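Local atomic coordinates of concanavalin A-like lectin protein kinase family protein (Theobroma cacao, PDB entry 6CTH), a protein that probably transfers phosphate from ATP to protein substrates as a receptor-like protein kinase, and is captured here with an indolinone-type inhibitor in its kinase domain. Residues G97-K105 and L208-S216; V114-A125 and I147-L157. All coordinates share one frame; numbering follows the deposited sequence.

Interaction 1: G97-K105 and L208-S216; sequences GSLDSHIFK and LEIASGRRS. With FE7 (N-{(3Z)-2-oxo-3-[phenyl({4-[(piperidin-1-yl)methyl]phenyl}amino)methylidene]-2,3-dihydro-1H-indol-5-yl}ethanesulfonamide), chain B.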
loop_
_atom_site.group_PDB
_atom_site.type_symbol
_atom_site.label_atom_id
_atom_site.label_comp_id
_atom_site.label_asym_id
_atom_site.label_seq_id
_atom_site.Cartn_x
_atom_site.Cartn_y
_atom_site.Cartn_z
ATOM N N GLY A 97 6.291 5.851 -10.404
ATOM C CA GLY A 97 5.105 5.024 -10.312
ATOM C C GLY A 97 4.906 4.291 -8.983
ATOM O O GLY A 97 5.376 4.770 -7.913
ATOM N N SER A 98 4.215 3.145 -9.048
ATOM C CA SER A 98 3.856 2.432 -7.850
ATOM C C SER A 98 4.857 1.343 -7.513
ATOM O O SER A 98 5.585 0.831 -8.362
ATOM C CB SER A 98 2.428 1.881 -7.896
ATOM O OG SER A 98 2.184 1.170 -9.101
ATOM N N LEU A 99 4.887 0.968 -6.248
ATOM C CA LEU A 99 5.916 0.075 -5.756
ATOM C C LEU A 99 5.882 -1.326 -6.410
ATOM O O LEU A 99 6.941 -1.933 -6.658
ATOM C CB LEU A 99 5.806 -0.044 -4.235
ATOM C CG LEU A 99 6.691 -0.988 -3.465
ATOM C CD1 LEU A 99 8.156 -0.677 -3.709
ATOM C CD2 LEU A 99 6.381 -0.906 -1.970
ATOM N N ASP A 100 4.679 -1.811 -6.652
ATOM C CA ASP A 100 4.487 -3.122 -7.303
ATOM C C ASP A 100 5.280 -3.241 -8.630
ATOM O O ASP A 100 5.825 -4.296 -8.919
ATOM C CB ASP A 100 2.983 -3.427 -7.508
ATOM C CG ASP A 100 2.286 -2.423 -8.405
ATOM O OD1 ASP A 100 2.512 -1.185 -8.255
ATOM O OD2 ASP A 100 1.519 -2.860 -9.317
ATOM N N SER A 101 5.383 -2.147 -9.379
ATOM C CA SER A 101 6.086 -2.115 -10.665
ATOM C C SER A 101 7.553 -2.367 -10.498
ATOM O O SER A 101 8.172 -2.956 -11.381
ATOM C CB SER A 101 5.881 -0.809 -11.379
ATOM O OG SER A 101 4.525 -0.710 -11.730
ATOM N N HIS A 102 8.108 -2.042 -9.339
ATOM C CA HIS A 102 9.539 -2.299 -9.057
ATOM C C HIS A 102 9.777 -3.627 -8.419
ATOM O O HIS A 102 10.573 -4.433 -8.919
ATOM C CB HIS A 102 10.111 -1.212 -8.182
ATOM C CG HIS A 102 10.087 0.123 -8.836
ATOM N ND1 HIS A 102 11.217 0.695 -9.369
ATOM C CD2 HIS A 102 9.098 1.025 -8.988
ATOM C CE1 HIS A 102 10.924 1.897 -9.821
ATOM N NE2 HIS A 102 9.641 2.117 -9.622
ATOM N N ILE A 103 9.027 -3.925 -7.381
ATOM C CA ILE A 103 9.301 -5.163 -6.659
ATOM C C ILE A 103 8.839 -6.429 -7.360
ATOM O O ILE A 103 9.482 -7.471 -7.189
ATOM C CB ILE A 103 8.795 -5.141 -5.216
ATOM C CG1 ILE A 103 7.276 -4.986 -5.125
ATOM C CG2 ILE A 103 9.547 -4.088 -4.420
ATOM C CD1 ILE A 103 6.811 -5.439 -3.752
ATOM N N PHE A 104 7.725 -6.382 -8.083
ATOM C CA PHE A 104 7.248 -7.594 -8.802
ATOM C C PHE A 104 7.558 -7.579 -10.299
ATOM O O PHE A 104 7.910 -8.640 -10.859
ATOM C CB PHE A 104 5.746 -7.835 -8.606
ATOM C CG PHE A 104 5.299 -7.809 -7.164
ATOM C CD1 PHE A 104 5.980 -8.537 -6.188
ATOM C CD2 PHE A 104 4.159 -7.112 -6.794
ATOM C CE1 PHE A 104 5.553 -8.505 -4.888
ATOM C CE2 PHE A 104 3.723 -7.108 -5.459
ATOM C CZ PHE A 104 4.423 -7.800 -4.539
ATOM N N LYS A 105 7.392 -6.427 -10.940
ATOM C CA LYS A 105 7.536 -6.298 -12.404
ATOM C C LYS A 105 8.886 -5.839 -12.942
ATOM O O LYS A 105 8.987 -5.554 -14.136
ATOM C CB LYS A 105 6.457 -5.376 -12.963
ATOM C CG LYS A 105 5.049 -5.861 -12.701
ATOM C CD LYS A 105 4.051 -4.796 -13.114
ATOM C CE LYS A 105 2.634 -5.352 -13.207
ATOM N NZ LYS A 105 1.720 -4.227 -13.581
ATOM N N LEU A 208 6.473 -8.490 3.898
ATOM C CA LEU A 208 7.010 -9.772 3.393
ATOM C C LEU A 208 7.173 -9.794 1.888
ATOM O O LEU A 208 8.113 -10.419 1.379
ATOM C CB LEU A 208 6.149 -10.917 3.889
ATOM C CG LEU A 208 6.160 -11.084 5.411
ATOM C CD1 LEU A 208 5.285 -12.207 5.877
ATOM C CD2 LEU A 208 7.563 -11.251 5.995
ATOM N N GLU A 209 6.259 -9.135 1.165
ATOM C CA GLU A 209 6.387 -8.966 -0.289
ATOM C C GLU A 209 7.640 -8.188 -0.609
ATOM O O GLU A 209 8.335 -8.484 -1.563
ATOM C CB GLU A 209 5.186 -8.258 -0.919
ATOM C CG GLU A 209 3.888 -9.028 -0.817
ATOM C CD GLU A 209 2.698 -8.355 -1.399
ATOM O OE1 GLU A 209 2.588 -7.099 -1.207
ATOM O OE2 GLU A 209 1.854 -9.046 -2.070
ATOM N N ILE A 210 7.901 -7.106 0.155
ATOM C CA ILE A 210 9.079 -6.300 -0.079
ATOM C C ILE A 210 10.409 -7.066 0.192
ATOM O O ILE A 210 11.361 -6.988 -0.588
ATOM C CB ILE A 210 8.961 -5.009 0.763
ATOM C CG1 ILE A 210 7.856 -4.128 0.216
ATOM C CG2 ILE A 210 10.254 -4.220 0.825
ATOM C CD1 ILE A 210 7.540 -2.918 1.100
ATOM N N ALA A 211 10.463 -7.814 1.276
ATOM C CA ALA A 211 11.625 -8.657 1.605
ATOM C C ALA A 211 11.913 -9.709 0.511
ATOM O O ALA A 211 13.076 -9.967 0.181
ATOM C CB ALA A 211 11.375 -9.377 2.914
ATOM N N SER A 212 10.846 -10.279 -0.015
ATOM C CA SER A 212 10.935 -11.512 -0.829
ATOM C C SER A 212 10.849 -11.266 -2.337
ATOM O O SER A 212 11.230 -12.144 -3.151
ATOM C CB SER A 212 9.832 -12.482 -0.369
ATOM O OG SER A 212 8.539 -12.064 -0.824
ATOM N N GLY A 213 10.328 -10.106 -2.740
ATOM C CA GLY A 213 10.002 -9.844 -4.126
ATOM C C GLY A 213 8.938 -10.748 -4.706
ATOM O O GLY A 213 8.906 -10.942 -5.919
ATOM N N ARG A 214 8.072 -11.311 -3.862
ATOM C CA ARG A 214 7.038 -12.259 -4.267
ATOM C C ARG A 214 5.684 -11.709 -3.863
ATOM O O ARG A 214 5.537 -11.211 -2.730
ATOM C CB ARG A 214 7.218 -13.595 -3.561
ATOM C CG ARG A 214 8.472 -14.325 -4.011
ATOM C CD ARG A 214 8.690 -15.586 -3.203
ATOM N NE ARG A 214 10.001 -16.196 -3.462
ATOM C CZ ARG A 214 10.302 -16.994 -4.496
ATOM N NH1 ARG A 214 9.400 -17.288 -5.431
ATOM N NH2 ARG A 214 11.547 -17.490 -4.595
ATOM N N ARG A 215 4.722 -11.791 -4.797
ATOM C CA ARG A 215 3.384 -11.356 -4.534
ATOM C C ARG A 215 2.654 -12.326 -3.594
ATOM O O ARG A 215 2.785 -13.574 -3.718
ATOM C CB ARG A 215 2.632 -11.193 -5.872
ATOM C CG ARG A 215 1.331 -10.427 -5.743
ATOM C CD ARG A 215 0.581 -10.353 -7.066
ATOM N NE ARG A 215 1.310 -9.697 -8.135
ATOM C CZ ARG A 215 1.316 -8.391 -8.395
ATOM N NH1 ARG A 215 0.682 -7.527 -7.615
ATOM N NH2 ARG A 215 1.980 -7.938 -9.466
ATOM N N SER A 216 1.854 -11.767 -2.682
ATOM C CA SER A 216 1.089 -12.539 -1.706
ATOM C C SER A 216 0.298 -13.692 -2.343
ATOM O O SER A 216 0.366 -14.810 -1.824
ATOM C CB SER A 216 0.063 -11.660 -0.984
ATOM O OG SER A 216 -0.622 -12.433 -0.016
HETATM C C4 FE7 B . -0.656 7.873 -9.483
HETATM C C14 FE7 B . -1.135 3.079 -11.394
HETATM C C5 FE7 B . -0.638 9.161 -8.917
HETATM C C6 FE7 B . -1.537 9.536 -7.934
HETATM C C11 FE7 B . 0.195 5.521 -11.384
HETATM C C7 FE7 B . -2.455 8.606 -7.482
HETATM C C8 FE7 B . 1.051 9.169 -10.424
HETATM C C9 FE7 B . 0.407 7.831 -10.474
HETATM C C10 FE7 B . 0.864 6.831 -11.306
HETATM C C12 FE7 B . -1.085 5.414 -11.915
HETATM C C13 FE7 B . -1.743 4.198 -11.916
HETATM N N1 FE7 B . 0.386 9.891 -9.492
HETATM N N2 FE7 B . 2.002 7.041 -11.983
HETATM C C3 FE7 B . -1.576 6.943 -9.001
HETATM N N3 FE7 B . 4.839 4.580 -17.212
HETATM O O2 FE7 B . 1.997 9.565 -11.094
HETATM C C2 FE7 B . -2.453 7.306 -7.978
HETATM N N FE7 B . -3.312 6.363 -7.342
HETATM S S FE7 B . -3.499 4.775 -7.603
HETATM O O FE7 B . -3.000 4.454 -8.902
HETATM O O1 FE7 B . -4.851 4.454 -7.270
HETATM C C1 FE7 B . -2.404 4.187 -6.356
HETATM C C FE7 B . -2.657 4.998 -5.109
HETATM C C16 FE7 B . 0.802 4.383 -10.869
HETATM C C15 FE7 B . 0.137 3.172 -10.873
HETATM C C17 FE7 B . 2.718 6.309 -12.957
HETATM C C22 FE7 B . 2.250 5.110 -13.475
HETATM C C21 FE7 B . 3.007 4.409 -14.396
HETATM C C20 FE7 B . 4.241 4.881 -14.816
HETATM C C19 FE7 B . 4.701 6.076 -14.290
HETATM C C18 FE7 B . 3.951 6.789 -13.373
HETATM C C23 FE7 B . 5.056 4.121 -15.834
HETATM C C28 FE7 B . 5.759 3.919 -18.139
HETATM C C27 FE7 B . 5.610 4.456 -19.543
HETATM C C26 FE7 B . 4.184 4.316 -20.033
HETATM C C25 FE7 B . 3.209 4.885 -19.023
HETATM C C24 FE7 B . 3.465 4.322 -17.644
HETATM O O HOH W 1 10.353 -9.939 -7.969
#
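Phe-104 lies between two layers: CB of Arg-215 sits almost directly over the centre of its ring, 4.0 Å from the centroid, a CH-pi contact, while CD1 of Ile-103 covers the opposite face nearer the rim. Beyond CB the arginine chain bends at chi3 (-60°), and CD2 of Phe-104 lies over one face of the guanidinium, 3.5 Å from CZ of Arg-215. Ring and guanidinium planes are 49° apart, so this is an inclined contact and not a parallel stack. At the ring edge, CZ of Phe-104 meets CD of Glu-209 at 3.6 Å. The carboxylate plane is turned 74° from the ring.

Deeper in, CD2 of Leu-99 touches CD1 of Ile-210 at 3.8 Å, the two chains crossing almost perpendicularly. Where the backbones come closest, a water donates to O of Ile-103 and to O of Gly-213, 2.7 Å each, joining two carbonyls that cannot bond each other. Gly-213 is the first residue to leave helical geometry, with positive phi, and the chain beyond it carries Arg-215 to the ring.

In the second shell, OE2 of Glu-209 is held from its own segment by N of Ser-216 (2.8 Å), through the anti lone pair, and from outside by Tyr-183. The direct contacts between 97-105 and 208-216 are apolar, CH-pi and guanidinium-to-ring, so the attraction is probably mainly dispersive, with some electrostatic share from the guanidinium.

Interaction 2: V114-A125 and I147-L157; sequences VRYRIVKDLASA and IMLDSSFNAKL. With FE7 (N-{(3Z)-2-oxo-3-[phenyl({4-[(piperidin-1-yl)methyl]phenyl}amino)methylidene]-2,3-dihydro-1H-indol-5-yl}ethanesulfonamide), chain B.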
loop_
_atom_site.group_PDB
_atom_site.type_symbol
_atom_site.label_atom_id
_atom_site.label_comp_id
_atom_site.label_asym_id
_atom_site.label_seq_id
_atom_site.Cartn_x
_atom_site.Cartn_y
_atom_site.Cartn_z
ATOM N N VAL A 114 17.035 0.746 0.270
ATOM C CA VAL A 114 15.805 1.402 -0.162
ATOM C C VAL A 114 14.559 0.643 0.314
ATOM O O VAL A 114 13.632 1.267 0.805
ATOM C CB VAL A 114 15.806 1.657 -1.678
ATOM C CG1 VAL A 114 14.415 2.033 -2.175
ATOM C CG2 VAL A 114 16.826 2.736 -2.037
ATOM N N ARG A 115 14.565 -0.683 0.247
ATOM C CA ARG A 115 13.408 -1.455 0.689
ATOM C C ARG A 115 13.080 -1.299 2.177
ATOM O O ARG A 115 11.923 -1.165 2.551
ATOM C CB ARG A 115 13.623 -2.937 0.390
ATOM C CG ARG A 115 13.566 -3.291 -1.082
ATOM C CD ARG A 115 13.856 -4.766 -1.301
ATOM N NE ARG A 115 14.358 -5.018 -2.644
ATOM C CZ ARG A 115 13.991 -6.046 -3.400
ATOM N NH1 ARG A 115 13.116 -6.929 -2.949
ATOM N NH2 ARG A 115 14.504 -6.188 -4.610
ATOM N N TYR A 116 14.110 -1.311 3.013
ATOM C CA TYR A 116 13.952 -1.198 4.470
ATOM C C TYR A 116 13.429 0.219 4.767
ATOM O O TYR A 116 12.583 0.375 5.631
ATOM C CB TYR A 116 15.249 -1.467 5.196
ATOM C CG TYR A 116 15.104 -1.922 6.645
ATOM C CD1 TYR A 116 14.492 -3.123 6.959
ATOM C CD2 TYR A 116 15.615 -1.177 7.685
ATOM C CE1 TYR A 116 14.358 -3.544 8.261
ATOM C CE2 TYR A 116 15.485 -1.582 9.020
ATOM C CZ TYR A 116 14.849 -2.762 9.290
ATOM O OH TYR A 116 14.758 -3.211 10.573
ATOM N N ARG A 117 13.911 1.207 4.021
ATOM C CA ARG A 117 13.446 2.581 4.170
ATOM C C ARG A 117 11.967 2.697 3.794
ATOM O O ARG A 117 11.198 3.364 4.470
ATOM C CB ARG A 117 14.285 3.519 3.308
ATOM C CG ARG A 117 14.273 4.963 3.773
ATOM C CD ARG A 117 14.287 5.918 2.594
ATOM N NE ARG A 117 15.576 5.933 1.916
ATOM C CZ ARG A 117 15.725 6.013 0.598
ATOM N NH1 ARG A 117 16.938 6.024 0.069
ATOM N NH2 ARG A 117 14.663 6.082 -0.188
ATOM N N ILE A 118 11.578 2.030 2.711
ATOM C CA ILE A 118 10.203 2.031 2.263
ATOM C C ILE A 118 9.277 1.444 3.324
ATOM O O ILE A 118 8.196 1.975 3.565
ATOM C CB ILE A 118 10.047 1.300 0.899
ATOM C CG1 ILE A 118 10.640 2.170 -0.243
ATOM C CG2 ILE A 118 8.584 0.965 0.610
ATOM C CD1 ILE A 118 10.870 1.461 -1.557
ATOM N N VAL A 119 9.671 0.354 3.959
ATOM C CA VAL A 119 8.831 -0.257 4.980
ATOM C C VAL A 119 8.679 0.745 6.133
ATOM O O VAL A 119 7.577 0.910 6.658
ATOM C CB VAL A 119 9.420 -1.580 5.489
ATOM C CG1 VAL A 119 8.678 -2.088 6.722
ATOM C CG2 VAL A 119 9.379 -2.604 4.384
ATOM N N LYS A 120 9.769 1.386 6.527
ATOM C CA LYS A 120 9.694 2.415 7.629
ATOM C C LYS A 120 8.774 3.603 7.229
ATOM O O LYS A 120 8.015 4.111 8.067
ATOM C CB LYS A 120 11.089 2.896 7.992
ATOM C CG LYS A 120 11.907 1.880 8.768
ATOM C CD LYS A 120 13.297 2.418 9.000
ATOM C CE LYS A 120 14.072 1.494 9.863
ATOM N NZ LYS A 120 15.440 2.069 10.057
ATOM N N ASP A 121 8.827 3.994 5.959
ATOM C CA ASP A 121 7.970 5.069 5.387
ATOM C C ASP A 121 6.511 4.672 5.486
ATOM O O ASP A 121 5.680 5.435 5.936
ATOM C CB ASP A 121 8.254 5.383 3.898
ATOM C CG ASP A 121 9.554 6.165 3.637
ATOM O OD1 ASP A 121 10.150 6.720 4.588
ATOM O OD2 ASP A 121 9.950 6.249 2.438
ATOM N N LEU A 122 6.206 3.439 5.068
ATOM C CA LEU A 122 4.852 2.925 5.161
ATOM C C LEU A 122 4.412 2.854 6.624
ATOM O O LEU A 122 3.251 3.219 6.918
ATOM C CB LEU A 122 4.745 1.529 4.480
ATOM C CG LEU A 122 3.376 0.873 4.567
ATOM C CD1 LEU A 122 2.328 1.671 3.882
ATOM C CD2 LEU A 122 3.505 -0.520 3.936
ATOM N N ALA A 123 5.302 2.438 7.530
ATOM C CA ALA A 123 4.950 2.335 8.958
ATOM C C ALA A 123 4.611 3.728 9.532
ATOM O O ALA A 123 3.632 3.875 10.261
ATOM C CB ALA A 123 6.041 1.684 9.766
ATOM N N SER A 124 5.400 4.704 9.119
ATOM C CA SER A 124 5.171 6.139 9.504
ATOM C C SER A 124 3.822 6.621 9.036
ATOM O O SER A 124 3.084 7.274 9.782
ATOM C CB SER A 124 6.302 7.027 8.989
ATOM O OG SER A 124 7.476 6.764 9.768
ATOM N N ALA A 125 3.475 6.304 7.781
ATOM C CA ALA A 125 2.138 6.636 7.275
ATOM C C ALA A 125 1.025 6.041 8.130
ATOM O O ALA A 125 0.065 6.711 8.453
ATOM C CB ALA A 125 1.998 6.194 5.821
ATOM N N ILE A 147 1.184 2.075 -3.063
ATOM C CA ILE A 147 2.348 2.831 -2.558
ATOM C C ILE A 147 3.092 3.473 -3.736
ATOM O O ILE A 147 3.618 2.777 -4.614
ATOM C CB ILE A 147 3.271 1.921 -1.726
ATOM C CG1 ILE A 147 2.474 1.321 -0.556
ATOM C CG2 ILE A 147 4.504 2.674 -1.244
ATOM C CD1 ILE A 147 3.210 0.244 0.220
ATOM N N MET A 148 3.139 4.811 -3.734
ATOM C CA MET A 148 3.808 5.566 -4.782
ATOM C C MET A 148 5.218 5.893 -4.378
ATOM O O MET A 148 5.508 6.081 -3.161
ATOM C CB MET A 148 3.039 6.865 -5.059
ATOM C CG MET A 148 1.621 6.684 -5.543
ATOM S SD MET A 148 1.556 5.690 -7.072
ATOM C CE MET A 148 2.453 6.809 -8.099
ATOM N N LEU A 149 6.101 5.995 -5.356
ATOM C CA LEU A 149 7.496 6.299 -5.113
ATOM C C LEU A 149 7.878 7.647 -5.712
ATOM O O LEU A 149 7.558 7.907 -6.887
ATOM C CB LEU A 149 8.368 5.207 -5.693
ATOM C CG LEU A 149 8.143 3.842 -5.034
ATOM C CD1 LEU A 149 9.005 2.776 -5.716
ATOM C CD2 LEU A 149 8.477 3.883 -3.524
ATOM N N ASP A 150 8.546 8.499 -4.920
ATOM C CA ASP A 150 9.050 9.757 -5.470
ATOM C C ASP A 150 10.394 9.533 -6.146
ATOM O O ASP A 150 10.873 8.400 -6.241
ATOM C CB ASP A 150 9.061 10.887 -4.421
ATOM C CG ASP A 150 10.125 10.742 -3.367
ATOM O OD1 ASP A 150 11.054 9.890 -3.471
ATOM O OD2 ASP A 150 10.056 11.555 -2.391
ATOM N N SER A 151 11.017 10.626 -6.561
ATOM C CA SER A 151 12.287 10.603 -7.282
ATOM C C SER A 151 13.397 9.953 -6.484
ATOM O O SER A 151 14.287 9.343 -7.047
ATOM C CB SER A 151 12.688 12.003 -7.757
ATOM O OG SER A 151 12.927 12.882 -6.677
ATOM N N SER A 152 13.376 10.152 -5.177
ATOM C CA SER A 152 14.361 9.529 -4.266
ATOM C C SER A 152 13.931 8.166 -3.717
ATOM O O SER A 152 14.536 7.657 -2.737
ATOM C CB SER A 152 14.648 10.457 -3.079
ATOM O OG SER A 152 14.896 11.778 -3.487
ATOM N N PHE A 153 12.894 7.571 -4.313
ATOM C CA PHE A 153 12.322 6.356 -3.810
ATOM C C PHE A 153 11.782 6.442 -2.365
ATOM O O PHE A 153 11.701 5.427 -1.677
ATOM C CB PHE A 153 13.316 5.210 -3.980
ATOM C CG PHE A 153 13.574 4.865 -5.415
ATOM C CD1 PHE A 153 12.696 4.041 -6.106
ATOM C CD2 PHE A 153 14.679 5.376 -6.084
ATOM C CE1 PHE A 153 12.910 3.718 -7.441
ATOM C CE2 PHE A 153 14.917 5.033 -7.420
ATOM C CZ PHE A 153 14.021 4.222 -8.094
ATOM N N ASN A 154 11.372 7.633 -1.927
ATOM C CA ASN A 154 10.588 7.746 -0.700
ATOM C C ASN A 154 9.163 7.292 -1.035
ATOM O O ASN A 154 8.674 7.547 -2.152
ATOM C CB ASN A 154 10.568 9.169 -0.148
ATOM C CG ASN A 154 11.979 9.691 0.242
ATOM O OD1 ASN A 154 12.692 9.073 1.012
ATOM N ND2 ASN A 154 12.366 10.830 -0.335
ATOM N N ALA A 155 8.522 6.612 -0.092
ATOM C CA ALA A 155 7.193 6.006 -0.317
ATOM C C ALA A 155 6.037 6.856 0.188
ATOM O O ALA A 155 6.170 7.499 1.259
ATOM C CB ALA A 155 7.152 4.655 0.320
ATOM N N LYS A 156 4.944 6.931 -0.576
ATOM C CA LYS A 156 3.712 7.594 -0.182
ATOM C C LYS A 156 2.534 6.661 -0.366
ATOM O O LYS A 156 2.307 6.181 -1.468
ATOM C CB LYS A 156 3.482 8.874 -0.985
ATOM C CG LYS A 156 4.399 10.033 -0.598
ATOM C CD LYS A 156 4.194 11.298 -1.434
ATOM C CE LYS A 156 4.940 12.491 -0.847
ATOM N NZ LYS A 156 4.088 13.259 0.124
ATOM N N LEU A 157 1.775 6.422 0.693
ATOM C CA LEU A 157 0.611 5.577 0.649
ATOM C C LEU A 157 -0.561 6.389 0.153
ATOM O O LEU A 157 -0.766 7.542 0.525
ATOM C CB LEU A 157 0.357 4.989 2.024
ATOM C CG LEU A 157 -0.915 4.206 2.212
ATOM C CD1 LEU A 157 -0.849 2.906 1.416
ATOM C CD2 LEU A 157 -1.128 3.878 3.677
HETATM C C4 FE7 B . -0.656 7.873 -9.483
HETATM C C14 FE7 B . -1.135 3.079 -11.394
HETATM C C5 FE7 B . -0.638 9.161 -8.917
HETATM C C6 FE7 B . -1.537 9.536 -7.934
HETATM C C11 FE7 B . 0.195 5.521 -11.384
HETATM C C7 FE7 B . -2.455 8.606 -7.482
HETATM C C8 FE7 B . 1.051 9.169 -10.424
HETATM C C9 FE7 B . 0.407 7.831 -10.474
HETATM C C10 FE7 B . 0.864 6.831 -11.306
HETATM C C12 FE7 B . -1.085 5.414 -11.915
HETATM C C13 FE7 B . -1.743 4.198 -11.916
HETATM N N1 FE7 B . 0.386 9.891 -9.492
HETATM N N2 FE7 B . 2.002 7.041 -11.983
HETATM C C3 FE7 B . -1.576 6.943 -9.001
HETATM N N3 FE7 B . 4.839 4.580 -17.212
HETATM O O2 FE7 B . 1.997 9.565 -11.094
HETATM C C2 FE7 B . -2.453 7.306 -7.978
HETATM N N FE7 B . -3.312 6.363 -7.342
HETATM S S FE7 B . -3.499 4.775 -7.603
HETATM O O FE7 B . -3.000 4.454 -8.902
HETATM O O1 FE7 B . -4.851 4.454 -7.270
HETATM C C1 FE7 B . -2.404 4.187 -6.356
HETATM C C FE7 B . -2.657 4.998 -5.109
HETATM C C16 FE7 B . 0.802 4.383 -10.869
HETATM C C15 FE7 B . 0.137 3.172 -10.873
HETATM C C17 FE7 B . 2.718 6.309 -12.957
HETATM C C22 FE7 B . 2.250 5.110 -13.475
HETATM C C21 FE7 B . 3.007 4.409 -14.396
HETATM C C20 FE7 B . 4.241 4.881 -14.816
HETATM C C19 FE7 B . 4.701 6.076 -14.290
HETATM C C18 FE7 B . 3.951 6.789 -13.373
HETATM C C23 FE7 B . 5.056 4.121 -15.834
HETATM C C28 FE7 B . 5.759 3.919 -18.139
HETATM C C27 FE7 B . 5.610 4.456 -19.543
HETATM C C26 FE7 B . 4.184 4.316 -20.033
HETATM C C25 FE7 B . 3.209 4.885 -19.023
HETATM C C24 FE7 B . 3.465 4.322 -17.644
HETATM O O HOH W 2 11.844 5.087 1.008
HETATM O O HOH W 3 12.006 8.274 3.223
#
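OD2 of Asp-121 takes the backbone N-H of Ala-155 at 2.9 Å in a nearly straight bond (174°), and a water donates a second hydrogen bond to it. The N-H arrives on the anti side of the carboxylate, tilted out of its plane. That same water donates to O of Phe-153 and accepts from NH2 of Arg-117, so one solvent molecule ties the helix carboxylate, the helix arginine and the hairpin backbone together.

Arg-117 reaches the turn directly as well: NH2 bonds O of Ser-152 at 3.0 Å, but the angle at hydrogen is 137° and the acceptor stands out of the guanidinium plane. The Arg-117 side chain starts with CG anti to the backbone N and bends at chi2 and chi3, which carries the guanidinium to the type I turn from Asp-150 to Phe-153. Asp-150 in turn braces this turn, OD1 receiving N of Asn-154 at 2.8 Å and OD2 of Asp-150 receiving ND2 of Asn-154 through the syn lone pair.

Below the polar rim the packing is aliphatic. CD1 of Ile-118 meets CD2 of Leu-149 at 3.9 Å, and the CG2 branch of Ile-118 rests on CB of Ala-155. One turn further on, Leu-122 spreads its two methyls: CD2 lies 3.8 Å from CD1 of Ile-147, while CD1 faces CD2 of Leu-157.

Helix 112-132 thus backs the short antiparallel hairpin 147-149/155-157 of the kinase C-lobe, its segment 114-125 crossing strand 155-157 at -33° with 7.7 Å between axes. Held by a nearly straight N-H hydrogen bond and a water, Asp-121 would probably favour the charged carboxylate, which ties the helix to the backbone of Ala-155 at the start of strand 155-157.

In the fold
Interactions 1 and 2, centred 12 Å apart, share the C-lobe beneath the inhibitor cleft and meet through 97-105 and strand 147-149: N of Leu-99 lies 2.7 Å from O of Ile-147, and O of Gly-97 2.9 Å from N of Leu-149, both probable hydrogen bonds. Leu-99 also packs on Ile-118, joining the two apolar cores. Both contacts reach FE7: OG of Ser-98 comes within 3.4 Å of its C15, and CE of Met-148 within 3.3 Å of its C9, while Glu-92 and Met-94 hydrogen-bond it. The magnesium ion, held by Asp-141 and Asp-159, is about 9 Å from the side chain of Leu-157 and about 13 Å from that of Arg-215.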